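Local structure of multi-copper Oxidase CueO (Ochrobactrum, 6EVG) at residues D411-E416 against M501-T506; P105-A110 against K482-M487; G94-S99 against H475-A480. The protein oxidises lignin model compounds and lignosulfonate as a laccase-like multicopper oxidase, probably passing the electrons through its copper centres to dioxygen. All coordinates share one frame; numbering follows the deposited sequence.

Interaction 1: D411-E416 against M501-T506; sequences DRIDVE and MAQFVT
Q503 and R412 meet through the glutamine amide: NE2 gives a nearly straight bond (168°) to R412 O at 2.9 Å, in the amide plane but well above the carbonyl plane. CG lies anti to the carbonyl carbon (chi1 -56°) and the extended chain carries the amide out to this loop. NE2 also bonds to M410 O, and OE1 to H106 NE2, so the buried amide is fixed at both ends. In the backbone, Q503 O accepts from D414 N at 2.9 Å and V415 N at 3.2 Å, while Q503 N donates to the anti lone pair of D414 OD2 at 2.9 Å. D414 OD1, in turn, is gripped side-on by R412 NE and NH2. From V415 onward the segments pair as parallel strands, V505 N donating to V415 O, and strand 415-417 thereby forms an edge of the sheet in what is probably the C-terminal cupredoxin domain. V505 fills the apolar part: CG1 lies 3.9 Å from I413 CD1, and CG2 is 4.0 Å from I413 CG2, the two side chains crossing at about a right angle. On the other face of the sheet, V415 CB packs 3.6 Å from F504 CB.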
ATOM      1  N   ASP A 411      -1.803  12.999  21.631  1.00 13.40           N
ATOM      2  CA  ASP A 411      -1.985  14.405  21.950  1.00 14.60           C
ATOM      3  C   ASP A 411      -0.840  15.297  21.536  1.00 15.47           C
ATOM      4  O   ASP A 411      -0.892  16.483  21.848  1.00 19.84           O
ATOM      5  CB  ASP A 411      -2.231  14.494  23.467  1.00 18.72           C
ATOM      6  CG  ASP A 411      -3.534  13.874  23.864  1.00 22.63           C
ATOM      7  OD1 ASP A 411      -4.525  14.109  23.176  1.00 27.15           O
ATOM      8  OD2 ASP A 411      -3.601  13.103  24.834  1.00 32.14           O
ATOM      9  N   ARG A 412       0.182  14.763  20.875  1.00 13.46           N
ATOM     10  CA  ARG A 412       1.390  15.522  20.542  1.00 13.24           C
ATOM     11  C   ARG A 412       1.482  15.731  19.030  1.00 11.77           C
ATOM     12  O   ARG A 412       1.399  14.783  18.264  1.00 13.14           O
ATOM     13  CB  ARG A 412       2.627  14.781  21.033  1.00 14.37           C
ATOM     14  CG  ARG A 412       3.910  15.607  20.901  1.00 14.29           C
ATOM     15  CD  ARG A 412       5.131  14.805  21.326  1.00 15.18           C
ATOM     16  NE  ARG A 412       5.467  13.761  20.350  1.00 14.77           N
ATOM     17  CZ  ARG A 412       5.696  12.467  20.586  1.00 16.43           C
ATOM     18  NH1 ARG A 412       5.627  11.958  21.773  1.00 20.28           N
ATOM     19  NH2 ARG A 412       6.018  11.704  19.533  1.00 17.04           N
ATOM     20  N   ILE A 413       1.700  16.971  18.644  1.00 12.32           N
ATOM     21  CA  ILE A 413       1.974  17.325  17.264  1.00 12.47           C
ATOM     22  C   ILE A 413       3.484  17.384  17.090  1.00 12.71           C
ATOM     23  O   ILE A 413       4.177  18.185  17.730  1.00 15.88           O
ATOM     24  CB  ILE A 413       1.320  18.640  16.834  1.00 13.73           C
ATOM     25  CG1 ILE A 413      -0.199  18.576  17.007  1.00 14.34           C
ATOM     26  CG2 ILE A 413       1.742  19.061  15.447  1.00 15.10           C
ATOM     27  CD1 ILE A 413      -0.867  17.458  16.246  1.00 17.18           C
ATOM     28  N   ASP A 414       4.022  16.562  16.213  1.00 11.78           N
ATOM     29  CA  ASP A 414       5.476  16.466  15.989  1.00 11.90           C
ATOM     30  C   ASP A 414       6.015  17.474  14.992  1.00 12.17           C
ATOM     31  O   ASP A 414       7.212  17.793  15.084  1.00 14.13           O
ATOM     32  CB  ASP A 414       5.795  15.026  15.563  1.00 11.66           C
ATOM     33  CG  ASP A 414       5.341  14.015  16.628  1.00 11.70           C
ATOM     34  OD1 ASP A 414       6.013  13.948  17.656  1.00 14.19           O
ATOM     35  OD2 ASP A 414       4.257  13.411  16.441  1.00 12.17           O
ATOM     36  N   VAL A 415       5.190  17.833  14.007  1.00 11.03           N
ATOM     37  CA  VAL A 415       5.599  18.667  12.882  1.00 11.22           C
ATOM     38  C   VAL A 415       4.532  19.677  12.597  1.00 10.98           C
ATOM     39  O   VAL A 415       3.336  19.329  12.478  1.00 11.59           O
ATOM     40  CB  VAL A 415       5.871  17.788  11.626  1.00 11.73           C
ATOM     41  CG1 VAL A 415       5.877  18.588  10.352  1.00 12.53           C
ATOM     42  CG2 VAL A 415       7.122  16.929  11.799  1.00 13.10           C
ATOM     43  N   GLU A 416       4.955  20.917  12.395  1.00 11.77           N
ATOM     44  CA  GLU A 416       4.136  21.963  11.828  1.00 11.30           C
ATOM     45  C   GLU A 416       4.705  22.351  10.477  1.00 11.81           C
ATOM     46  O   GLU A 416       5.787  22.892  10.423  1.00 13.73           O
ATOM     47  CB  GLU A 416       4.061  23.202  12.744  1.00 12.98           C
ATOM     48  CG  GLU A 416       3.416  22.928  14.061  1.00 15.91           C
ATOM     49  CD  GLU A 416       3.309  24.146  14.980  1.00 17.87           C
ATOM     50  OE1 GLU A 416       3.662  25.264  14.581  1.00 20.56           O
ATOM     51  OE2 GLU A 416       2.778  23.934  16.088  1.00 25.99           O
ATOM     52  N   MET A 501       5.419   6.176  14.836  1.00  8.82           N
ATOM     53  CA  MET A 501       4.443   7.033  14.198  1.00  8.87           C
ATOM     54  C   MET A 501       4.479   8.397  14.821  1.00  8.63           C
ATOM     55  O   MET A 501       4.838   8.558  15.990  1.00  9.56           O
ATOM     56  CB  MET A 501       3.020   6.388  14.335  1.00  9.98           C
ATOM     57  CG  MET A 501       1.912   7.175  13.684  1.00  9.61           C
ATOM     58  SD  MET A 501       0.501   6.164  13.145  1.00 10.93           S
ATOM     59  CE  MET A 501      -0.105   5.589  14.712  1.00 14.78           C
ATOM     60  N   ALA A 502       4.103   9.394  14.029  1.00  8.98           N
ATOM     61  CA  ALA A 502       4.122  10.805  14.428  1.00  9.16           C
ATOM     62  C   ALA A 502       3.039  11.532  13.653  1.00  8.98           C
ATOM     63  O   ALA A 502       2.422  10.996  12.730  1.00  9.47           O
ATOM     64  CB  ALA A 502       5.511  11.389  14.123  1.00 10.26           C
ATOM     65  N   GLN A 503       2.770  12.773  14.059  1.00  9.92           N
ATOM     66  CA  GLN A 503       1.647  13.552  13.553  1.00 10.96           C
ATOM     67  C   GLN A 503       2.063  14.938  13.100  1.00  9.74           C
ATOM     68  O   GLN A 503       2.987  15.551  13.701  1.00 10.71           O
ATOM     69  CB  GLN A 503       0.600  13.797  14.771  1.00 14.14           C
ATOM     70  CG  GLN A 503       0.154  12.555  15.371  1.00 15.06           C
ATOM     71  CD  GLN A 503      -1.066  12.733  16.183  1.00 13.54           C
ATOM     72  OE1 GLN A 503      -2.044  12.077  15.866  1.00 17.20           O
ATOM     73  NE2 GLN A 503      -0.981  13.478  17.323  1.00 13.33           N
ATOM     74  N   PHE A 504       1.406  15.459  12.072  1.00  9.66           N
ATOM     75  CA  PHE A 504       1.634  16.814  11.595  1.00  9.85           C
ATOM     76  C   PHE A 504       0.357  17.564  11.378  1.00  9.49           C
ATOM     77  O   PHE A 504      -0.711  16.976  11.101  1.00 10.27           O
ATOM     78  CB  PHE A 504       2.564  16.907  10.384  1.00 10.78           C
ATOM     79  CG  PHE A 504       1.957  16.517   9.027  1.00 10.43           C
ATOM     80  CD1 PHE A 504       1.404  17.495   8.210  1.00 11.27           C
ATOM     81  CD2 PHE A 504       2.051  15.240   8.522  1.00 11.08           C
ATOM     82  CE1 PHE A 504       0.931  17.180   6.935  1.00 11.12           C
ATOM     83  CE2 PHE A 504       1.635  14.947   7.265  1.00 11.27           C
ATOM     84  CZ  PHE A 504       1.056  15.894   6.460  1.00 10.90           C
ATOM     85  N   VAL A 505       0.460  18.879  11.485  1.00 10.59           N
ATOM     86  CA  VAL A 505      -0.569  19.792  11.062  1.00 11.16           C
ATOM     87  C   VAL A 505       0.030  20.759  10.025  1.00 11.39           C
ATOM     88  O   VAL A 505       1.271  20.903   9.966  1.00 12.32           O
ATOM     89  CB  VAL A 505      -1.198  20.590  12.218  1.00 12.22           C
ATOM     90  CG1 VAL A 505      -1.889  19.659  13.161  1.00 13.08           C
ATOM     91  CG2 VAL A 505      -0.219  21.494  12.929  1.00 13.92           C
ATOM     92  N   THR A 506      -0.834  21.399   9.259  1.00 11.45           N
ATOM     93  CA  THR A 506      -0.394  22.480   8.348  1.00 12.09           C
ATOM     94  C   THR A 506      -0.664  23.795   8.988  1.00 13.19           C
ATOM     95  O   THR A 506      -1.660  23.966   9.693  1.00 15.71           O
ATOM     96  CB  THR A 506      -0.980  22.308   6.941  1.00 12.44           C
ATOM     97  OG1 THR A 506      -2.409  22.232   6.978  1.00 13.56           O
ATOM     98  CG2 THR A 506      -0.442  21.050   6.283  1.00 13.24           C
TER

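Interaction 2: P105-A110 against K482-M487; sequences PHNVIA and KSHPFM
The H106 ring carries P485 over one face: P485 CD stands 4.0 Å from the ring centroid and 28° off the normal, a CH-pi contact. P485 CG sits by the CD2-NE2 bond, 3.5 Å from H106 NE2. S483 O approaches the same imidazole obliquely and lies 3.8 Å from H106 CB. The H484 ring is met around its rim instead, by N107 ND2, by S483 OG and by a water, all close to its plane. The N107 amide is turned 78° from that ring, with ND2 3.9 Å from H484 CD2. N107 CG lies between its backbone N and carbonyl carbon (chi1 65°), which brings ND2 to the rim of the histidine. No direct hydrogen bond joins the segments; the water links them, accepting from N107 ND2 at 3.0 Å and lying 2.9 Å from H484 NE2. The contact is consistent with the meeting of the first and third cupredoxin domains in this family. The polar groups of H106 and N107 also have partners beyond the contact: H106 NE2 bonds to Q503 OE1, and N107 ND2 to D102 O. Toward M487, a buried residue, P105 CD rests 3.9 Å from M487 SD, the two side chains meeting tip to tip. At the second nitrogen of H484, ND1 and S483 OG share a hydrogen bond of 2.8 Å, with either able to be the donor.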
ATOM      1  N   PRO A 105      -7.018   7.479  13.946  1.00 10.07           N
ATOM      2  CA  PRO A 105      -7.377   7.250  15.380  1.00 10.90           C
ATOM      3  C   PRO A 105      -8.079   8.430  16.045  1.00 10.63           C
ATOM      4  O   PRO A 105      -8.580   8.233  17.159  1.00 11.69           O
ATOM      5  CB  PRO A 105      -6.019   6.961  16.037  1.00 12.56           C
ATOM      6  CG  PRO A 105      -5.058   7.589  15.123  1.00 13.80           C
ATOM      7  CD  PRO A 105      -5.573   7.463  13.713  1.00 11.59           C
ATOM      8  N   HIS A 106      -8.092   9.602  15.426  1.00 10.87           N
ATOM      9  CA  HIS A 106      -8.837  10.748  15.969  1.00 11.63           C
ATOM     10  C   HIS A 106     -10.270  10.774  15.556  1.00 12.35           C
ATOM     11  O   HIS A 106     -11.056  11.619  16.034  1.00 15.47           O
ATOM     12  CB  HIS A 106      -8.156  12.058  15.622  1.00 12.20           C
ATOM     13  CG  HIS A 106      -6.767  12.146  16.150  1.00 13.18           C
ATOM     14  ND1 HIS A 106      -6.487  12.420  17.470  1.00 16.21           N
ATOM     15  CD2 HIS A 106      -5.575  11.942  15.545  1.00 14.77           C
ATOM     16  CE1 HIS A 106      -5.186  12.415  17.649  1.00 17.60           C
ATOM     17  NE2 HIS A 106      -4.609  12.139  16.489  1.00 16.79           N
ATOM     18  N   ASN A 107     -10.679   9.876  14.659  1.00 11.86           N
ATOM     19  CA  ASN A 107     -12.079   9.826  14.177  1.00 12.03           C
ATOM     20  C   ASN A 107     -12.499   8.410  13.880  1.00 11.45           C
ATOM     21  O   ASN A 107     -12.937   8.089  12.792  1.00 13.79           O
ATOM     22  CB  ASN A 107     -12.298  10.810  13.014  1.00 11.93           C
ATOM     23  CG  ASN A 107     -11.518  10.508  11.726  1.00 11.89           C
ATOM     24  OD1 ASN A 107     -10.405   9.972  11.753  1.00 13.02           O
ATOM     25  ND2 ASN A 107     -12.072  10.943  10.575  1.00 12.41           N
ATOM     26  N   VAL A 108     -12.436   7.559  14.880  1.00 11.13           N
ATOM     27  CA  VAL A 108     -12.814   6.175  14.767  1.00 10.41           C
ATOM     28  C   VAL A 108     -14.315   6.061  14.553  1.00  9.61           C
ATOM     29  O   VAL A 108     -15.109   6.743  15.214  1.00 10.88           O
ATOM     30  CB  VAL A 108     -12.373   5.419  16.041  1.00 12.05           C
ATOM     31  CG1 VAL A 108     -12.857   3.968  16.045  1.00 12.71           C
ATOM     32  CG2 VAL A 108     -10.836   5.434  16.193  1.00 13.06           C
ATOM     33  N   ILE A 109     -14.710   5.154  13.662  1.00  9.51           N
ATOM     34  CA  ILE A 109     -16.112   4.825  13.439  1.00  9.33           C
ATOM     35  C   ILE A 109     -16.548   3.795  14.487  1.00  9.08           C
ATOM     36  O   ILE A 109     -16.044   2.663  14.503  1.00  9.70           O
ATOM     37  CB  ILE A 109     -16.355   4.219  12.013  1.00  9.45           C
ATOM     38  CG1 ILE A 109     -15.675   5.010  10.932  1.00 10.36           C
ATOM     39  CG2 ILE A 109     -17.865   4.072  11.775  1.00 10.19           C
ATOM     40  CD1 ILE A 109     -15.679   4.307   9.614  1.00 11.66           C
ATOM     41  N   ALA A 110     -17.437   4.201  15.374  1.00 10.17           N
ATOM     42  CA  ALA A 110     -17.864   3.317  16.424  1.00 10.65           C
ATOM     43  C   ALA A 110     -18.570   2.081  15.869  1.00 10.48           C
ATOM     44  O   ALA A 110     -19.154   2.074  14.757  1.00 10.89           O
ATOM     45  CB  ALA A 110     -18.804   4.017  17.374  1.00 12.91           C
ATOM     46  N   LYS A 482      -6.045  20.846  13.446  1.00 22.81           N
ATOM     47  CA  LYS A 482      -5.510  20.308  14.707  1.00 23.45           C
ATOM     48  C   LYS A 482      -6.368  19.133  15.297  1.00 21.83           C
ATOM     49  O   LYS A 482      -5.850  18.183  15.894  1.00 23.29           O
ATOM     50  CB  LYS A 482      -5.394  21.445  15.744  1.00 30.40           C
ATOM     51  CG  LYS A 482      -4.975  20.991  17.113  1.00 32.67           C
ATOM     52  CD  LYS A 482      -3.765  20.038  17.171  1.00 44.07           C
ATOM     53  CE  LYS A 482      -3.904  18.982  18.280  1.00 50.62           C
ATOM     54  NZ  LYS A 482      -3.660  19.572  19.634  1.00 53.16           N
ATOM     55  N   SER A 483      -7.676  19.154  15.034  1.00 18.90           N
ATOM     56  CA  SER A 483      -8.547  18.082  15.443  1.00 17.31           C
ATOM     57  C   SER A 483      -8.328  16.806  14.672  1.00 14.27           C
ATOM     58  O   SER A 483      -8.733  15.752  15.112  1.00 14.75           O
ATOM     59  CB  SER A 483     -10.021  18.463  15.227  1.00 20.56           C
ATOM     60  OG  SER A 483     -10.359  18.799  13.858  1.00 22.09           O
ATOM     61  N   HIS A 484      -7.705  16.929  13.487  1.00 13.08           N
ATOM     62  CA  HIS A 484      -7.557  15.806  12.537  1.00 11.95           C
ATOM     63  C   HIS A 484      -6.149  15.888  11.944  1.00 10.45           C
ATOM     64  O   HIS A 484      -5.987  16.153  10.779  1.00 12.18           O
ATOM     65  CB  HIS A 484      -8.608  15.814  11.429  1.00 13.37           C
ATOM     66  CG  HIS A 484     -10.021  15.537  11.835  1.00 13.91           C
ATOM     67  ND1 HIS A 484     -10.823  16.427  12.512  1.00 15.80           N
ATOM     68  CD2 HIS A 484     -10.812  14.489  11.492  1.00 15.29           C
ATOM     69  CE1 HIS A 484     -12.039  15.897  12.609  1.00 16.55           C
ATOM     70  NE2 HIS A 484     -12.069  14.728  11.985  1.00 17.52           N
ATOM     71  N   PRO A 485      -5.099  15.641  12.730  1.00 10.82           N
ATOM     72  CA  PRO A 485      -3.755  15.703  12.165  1.00 10.11           C
ATOM     73  C   PRO A 485      -3.529  14.631  11.117  1.00  9.82           C
ATOM     74  O   PRO A 485      -4.113  13.540  11.164  1.00 10.77           O
ATOM     75  CB  PRO A 485      -2.851  15.482  13.366  1.00 11.75           C
ATOM     76  CG  PRO A 485      -3.693  14.747  14.326  1.00 16.26           C
ATOM     77  CD  PRO A 485      -5.082  15.235  14.137  1.00 12.60           C
ATOM     78  N   PHE A 486      -2.620  14.919  10.172  1.00  9.61           N
ATOM     79  CA  PHE A 486      -2.080  13.850   9.309  1.00  9.43           C
ATOM     80  C   PHE A 486      -0.967  13.140  10.057  1.00  9.86           C
ATOM     81  O   PHE A 486      -0.554  13.575  11.150  1.00 13.17           O
ATOM     82  CB  PHE A 486      -1.623  14.446   7.976  1.00  9.43           C
ATOM     83  CG  PHE A 486      -2.706  14.679   6.944  1.00  9.38           C
ATOM     84  CD1 PHE A 486      -3.630  13.720   6.627  1.00  9.50           C
ATOM     85  CD2 PHE A 486      -2.746  15.883   6.230  1.00 10.01           C
ATOM     86  CE1 PHE A 486      -4.561  13.930   5.596  1.00 10.21           C
ATOM     87  CE2 PHE A 486      -3.688  16.107   5.253  1.00 11.34           C
ATOM     88  CZ  PHE A 486      -4.600  15.103   4.927  1.00 11.30           C
ATOM     89  N   MET A 487      -0.549  12.010   9.564  1.00 11.74           N
ATOM     90  CA  MET A 487       0.409  11.162  10.231  1.00 10.46           C
ATOM     91  C   MET A 487       1.506  10.753   9.287  1.00  9.17           C
ATOM     92  O   MET A 487       1.305  10.726   8.078  1.00 10.32           O
ATOM     93  CB  MET A 487      -0.275   9.945  10.822  1.00 13.32           C
ATOM     94  CG  MET A 487      -1.422  10.469  11.769  1.00 17.06           C
ATOM     95  SD  MET A 487      -2.314   9.202  12.577  1.00 19.72           S
ATOM     96  CE  MET A 487      -1.401   9.116  13.980  1.00 22.04           C
TER
HETATM   97  O   HOH W   1     -14.247  12.908  11.261  1.00 18.45           O

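Interaction 3: G94-S99 against H475-A480; sequences GLFVPS and HFDREA
R478 lays its guanidinium flat on the F96 ring in the tight part of the contact, the centres 3.9 Å apart and the planes only 17° from parallel, a stacked cation-pi pair. The bend of the arginine chain at chi3 (-91°) turns the head group over the ring, while R478 CD passes 3.4 Å from V97 O. Rotation of the guanidinium is restrained at its edge: NH2 donates to the syn lone pair of D477 OD1 at 2.9 Å in a salt bridge, and also bonds to S442 OG. D477 OD2 lies obliquely to the phenyl ring. A water lies at the guanidinium edge, accepting from R478 NH1 at 3.1 Å and from V97 N, with L95 O also close. Further along, one nearly straight bond (172°) joins S99 N to E479 O at 2.9 Å, and S99 OG packs on A480 CA while bonding to H484 O. The solvent side is looser: P98 CB lies 3.9 Å from E479 O, and the exposed side chain of E479 makes no close approach to 94-99. Two irregular loops docked in this way are consistent with the seam between first and third cupredoxin domains in three-domain multicopper oxidases.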
ATOM      1  N   GLY A  94      -3.361   7.194  -0.656  1.00  8.41           N
ATOM      2  CA  GLY A  94      -3.118   7.681  -1.989  1.00  8.70           C
ATOM      3  C   GLY A  94      -4.118   8.644  -2.545  1.00  8.84           C
ATOM      4  O   GLY A  94      -3.878   9.320  -3.536  1.00  9.48           O
ATOM      5  N   LEU A  95      -5.281   8.752  -1.886  1.00 10.43           N
ATOM      6  CA  LEU A  95      -6.282   9.721  -2.314  1.00  9.93           C
ATOM      7  C   LEU A  95      -5.920  11.096  -1.813  1.00 10.03           C
ATOM      8  O   LEU A  95      -5.340  11.238  -0.722  1.00 12.89           O
ATOM      9  CB  LEU A  95      -7.679   9.300  -1.777  1.00 10.70           C
ATOM     10  CG  LEU A  95      -8.877   9.827  -2.518  1.00 11.38           C
ATOM     11  CD1 LEU A  95      -8.923   9.204  -3.945  1.00 16.72           C
ATOM     12  CD2 LEU A  95     -10.152   9.532  -1.773  1.00 11.47           C
ATOM     13  N   PHE A  96      -6.198  12.128  -2.623  1.00  8.67           N
ATOM     14  CA  PHE A  96      -5.884  13.512  -2.191  1.00  9.28           C
ATOM     15  C   PHE A  96      -7.145  14.122  -1.578  1.00  9.96           C
ATOM     16  O   PHE A  96      -8.096  14.482  -2.287  1.00 10.83           O
ATOM     17  CB  PHE A  96      -5.431  14.381  -3.334  1.00  8.92           C
ATOM     18  CG  PHE A  96      -4.039  14.136  -3.883  1.00  9.06           C
ATOM     19  CD1 PHE A  96      -3.343  12.949  -3.729  1.00  9.62           C
ATOM     20  CD2 PHE A  96      -3.454  15.125  -4.653  1.00 11.43           C
ATOM     21  CE1 PHE A  96      -2.071  12.783  -4.305  1.00  9.77           C
ATOM     22  CE2 PHE A  96      -2.196  14.943  -5.220  1.00 11.69           C
ATOM     23  CZ  PHE A  96      -1.522  13.781  -5.030  1.00 10.63           C
ATOM     24  N   VAL A  97      -7.115  14.250  -0.246  1.00  9.45           N
ATOM     25  CA  VAL A  97      -8.213  14.867   0.520  1.00  9.75           C
ATOM     26  C   VAL A  97      -7.629  15.686   1.656  1.00  9.44           C
ATOM     27  O   VAL A  97      -6.582  15.340   2.204  1.00 10.30           O
ATOM     28  CB  VAL A  97      -9.211  13.821   1.084  1.00 10.24           C
ATOM     29  CG1 VAL A  97     -10.012  13.161  -0.013  1.00 12.58           C
ATOM     30  CG2 VAL A  97      -8.543  12.801   2.004  1.00 11.40           C
ATOM     31  N   PRO A  98      -8.375  16.692   2.100  1.00 10.02           N
ATOM     32  CA  PRO A  98      -8.039  17.301   3.391  1.00 10.63           C
ATOM     33  C   PRO A  98      -8.259  16.299   4.512  1.00  9.32           C
ATOM     34  O   PRO A  98      -9.040  15.362   4.371  1.00  9.37           O
ATOM     35  CB  PRO A  98      -8.999  18.488   3.522  1.00 12.81           C
ATOM     36  CG  PRO A  98     -10.108  18.155   2.633  1.00 14.26           C
ATOM     37  CD  PRO A  98      -9.597  17.249   1.531  1.00 10.88           C
ATOM     38  N   SER A  99      -7.572  16.520   5.637  1.00  9.39           N
ATOM     39  CA  SER A  99      -7.592  15.517   6.694  1.00  9.23           C
ATOM     40  C   SER A  99      -8.971  15.281   7.286  1.00  9.31           C
ATOM     41  O   SER A  99      -9.224  14.183   7.772  1.00 10.04           O
ATOM     42  CB  SER A  99      -6.605  15.851   7.801  1.00  9.94           C
ATOM     43  OG  SER A  99      -7.078  16.997   8.533  1.00 10.73           O
ATOM     44  N   HIS A 475       5.955  17.540  -0.536  1.00  9.59           N
ATOM     45  CA  HIS A 475       5.064  18.615  -0.863  1.00  9.78           C
ATOM     46  C   HIS A 475       3.808  18.511   0.011  1.00  9.84           C
ATOM     47  O   HIS A 475       3.085  17.517  -0.076  1.00 10.24           O
ATOM     48  CB  HIS A 475       4.695  18.596  -2.343  1.00 11.08           C
ATOM     49  CG  HIS A 475       3.983  19.812  -2.815  1.00 11.83           C
ATOM     50  ND1 HIS A 475       3.084  19.778  -3.828  1.00 15.16           N
ATOM     51  CD2 HIS A 475       4.061  21.104  -2.415  1.00 14.18           C
ATOM     52  CE1 HIS A 475       2.636  20.997  -4.062  1.00 15.34           C
ATOM     53  NE2 HIS A 475       3.242  21.833  -3.229  1.00 16.66           N
ATOM     54  N   PHE A 476       3.561  19.525   0.840  1.00  9.72           N
ATOM     55  CA  PHE A 476       2.470  19.512   1.832  1.00 10.68           C
ATOM     56  C   PHE A 476       1.239  20.158   1.243  1.00 11.55           C
ATOM     57  O   PHE A 476       0.838  21.264   1.629  1.00 14.14           O
ATOM     58  CB  PHE A 476       2.921  20.198   3.105  1.00 10.79           C
ATOM     59  CG  PHE A 476       3.951  19.415   3.833  1.00 11.12           C
ATOM     60  CD1 PHE A 476       3.585  18.373   4.681  1.00 10.91           C
ATOM     61  CD2 PHE A 476       5.309  19.674   3.645  1.00 11.15           C
ATOM     62  CE1 PHE A 476       4.539  17.655   5.331  1.00 12.72           C
ATOM     63  CE2 PHE A 476       6.229  18.928   4.312  1.00 13.13           C
ATOM     64  CZ  PHE A 476       5.881  17.910   5.138  1.00 13.04           C
ATOM     65  N   ASP A 477       0.624  19.492   0.261  1.00 12.05           N
ATOM     66  CA  ASP A 477      -0.431  20.134  -0.519  1.00 13.96           C
ATOM     67  C   ASP A 477      -1.837  20.008   0.040  1.00 14.28           C
ATOM     68  O   ASP A 477      -2.772  20.602  -0.507  1.00 20.22           O
ATOM     69  CB  ASP A 477      -0.416  19.654  -1.977  1.00 15.32           C
ATOM     70  CG  ASP A 477      -0.640  18.137  -2.083  1.00 18.02           C
ATOM     71  OD1 ASP A 477       0.063  17.233  -1.499  1.00 17.40           O
ATOM     72  OD2 ASP A 477      -1.615  17.774  -2.769  1.00 32.44           O
ATOM     73  N   ARG A 478      -2.033  19.262   1.125  1.00 11.69           N
ATOM     74  CA  ARG A 478      -3.362  19.072   1.712  1.00 10.75           C
ATOM     75  C   ARG A 478      -3.411  19.583   3.164  1.00 11.03           C
ATOM     76  O   ARG A 478      -2.442  19.471   3.907  1.00 12.75           O
ATOM     77  CB  ARG A 478      -3.744  17.607   1.662  1.00 10.97           C
ATOM     78  CG  ARG A 478      -4.181  17.199   0.250  1.00 11.99           C
ATOM     79  CD  ARG A 478      -3.913  15.757   0.071  1.00 17.57           C
ATOM     80  NE  ARG A 478      -2.602  15.533  -0.467  1.00 19.07           N
ATOM     81  CZ  ARG A 478      -1.973  14.361  -0.702  1.00 13.19           C
ATOM     82  NH1 ARG A 478      -2.382  13.164  -0.354  1.00 14.37           N
ATOM     83  NH2 ARG A 478      -0.814  14.482  -1.300  1.00 10.81           N
ATOM     84  N   GLU A 479      -4.556  20.129   3.527  1.00 11.61           N
ATOM     85  CA  GLU A 479      -4.701  20.752   4.851  1.00 12.05           C
ATOM     86  C   GLU A 479      -4.994  19.753   5.941  1.00 11.42           C
ATOM     87  O   GLU A 479      -5.876  18.872   5.795  1.00 11.68           O
ATOM     88  CB  GLU A 479      -5.811  21.773   4.827  1.00 13.75           C
ATOM     89  CG  GLU A 479      -5.966  22.519   6.154  1.00 17.16           C
ATOM     90  CD  GLU A 479      -6.758  23.776   5.968  1.00 21.79           C
ATOM     91  OE1 GLU A 479      -8.010  23.750   5.831  1.00 27.46           O
ATOM     92  OE2 GLU A 479      -6.136  24.854   5.948  1.00 27.82           O
ATOM     93  N   ALA A 480      -4.257  19.907   7.056  1.00 11.42           N
ATOM     94  CA  ALA A 480      -4.484  19.131   8.266  1.00 11.68           C
ATOM     95  C   ALA A 480      -4.760  20.129   9.362  1.00 13.64           C
ATOM     96  O   ALA A 480      -3.926  20.919   9.729  1.00 15.18           O
ATOM     97  CB  ALA A 480      -3.333  18.252   8.672  1.00 13.14           C
TER
HETATM   98  O   HOH W   2      -4.855  13.275   1.530  1.00 11.84           O

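Overall arrangement
From the N terminus, 94-99 and 105-110 come first, both in the loop between strands 91-93 and 114-120. Interaction 3 joins 94-99 to 475-480 and interaction 2 joins 105-110 to 482-487, each closing a loop of more than 370 residues that spans the middle of the chain; these two cross. Interaction 1 is more local, closing 84 residues within the C-terminal region, and it crosses both others because 475-487 lies between its segments. Strands 486-490 and 501-506 are sheet neighbours; side-chain bonds of Q503, T506 and S99, with the backbone pairing of F504 and F486, link the contacts. Together they tie the N-terminal multicopper oxidase region to the edge and sheet of the C-terminal one.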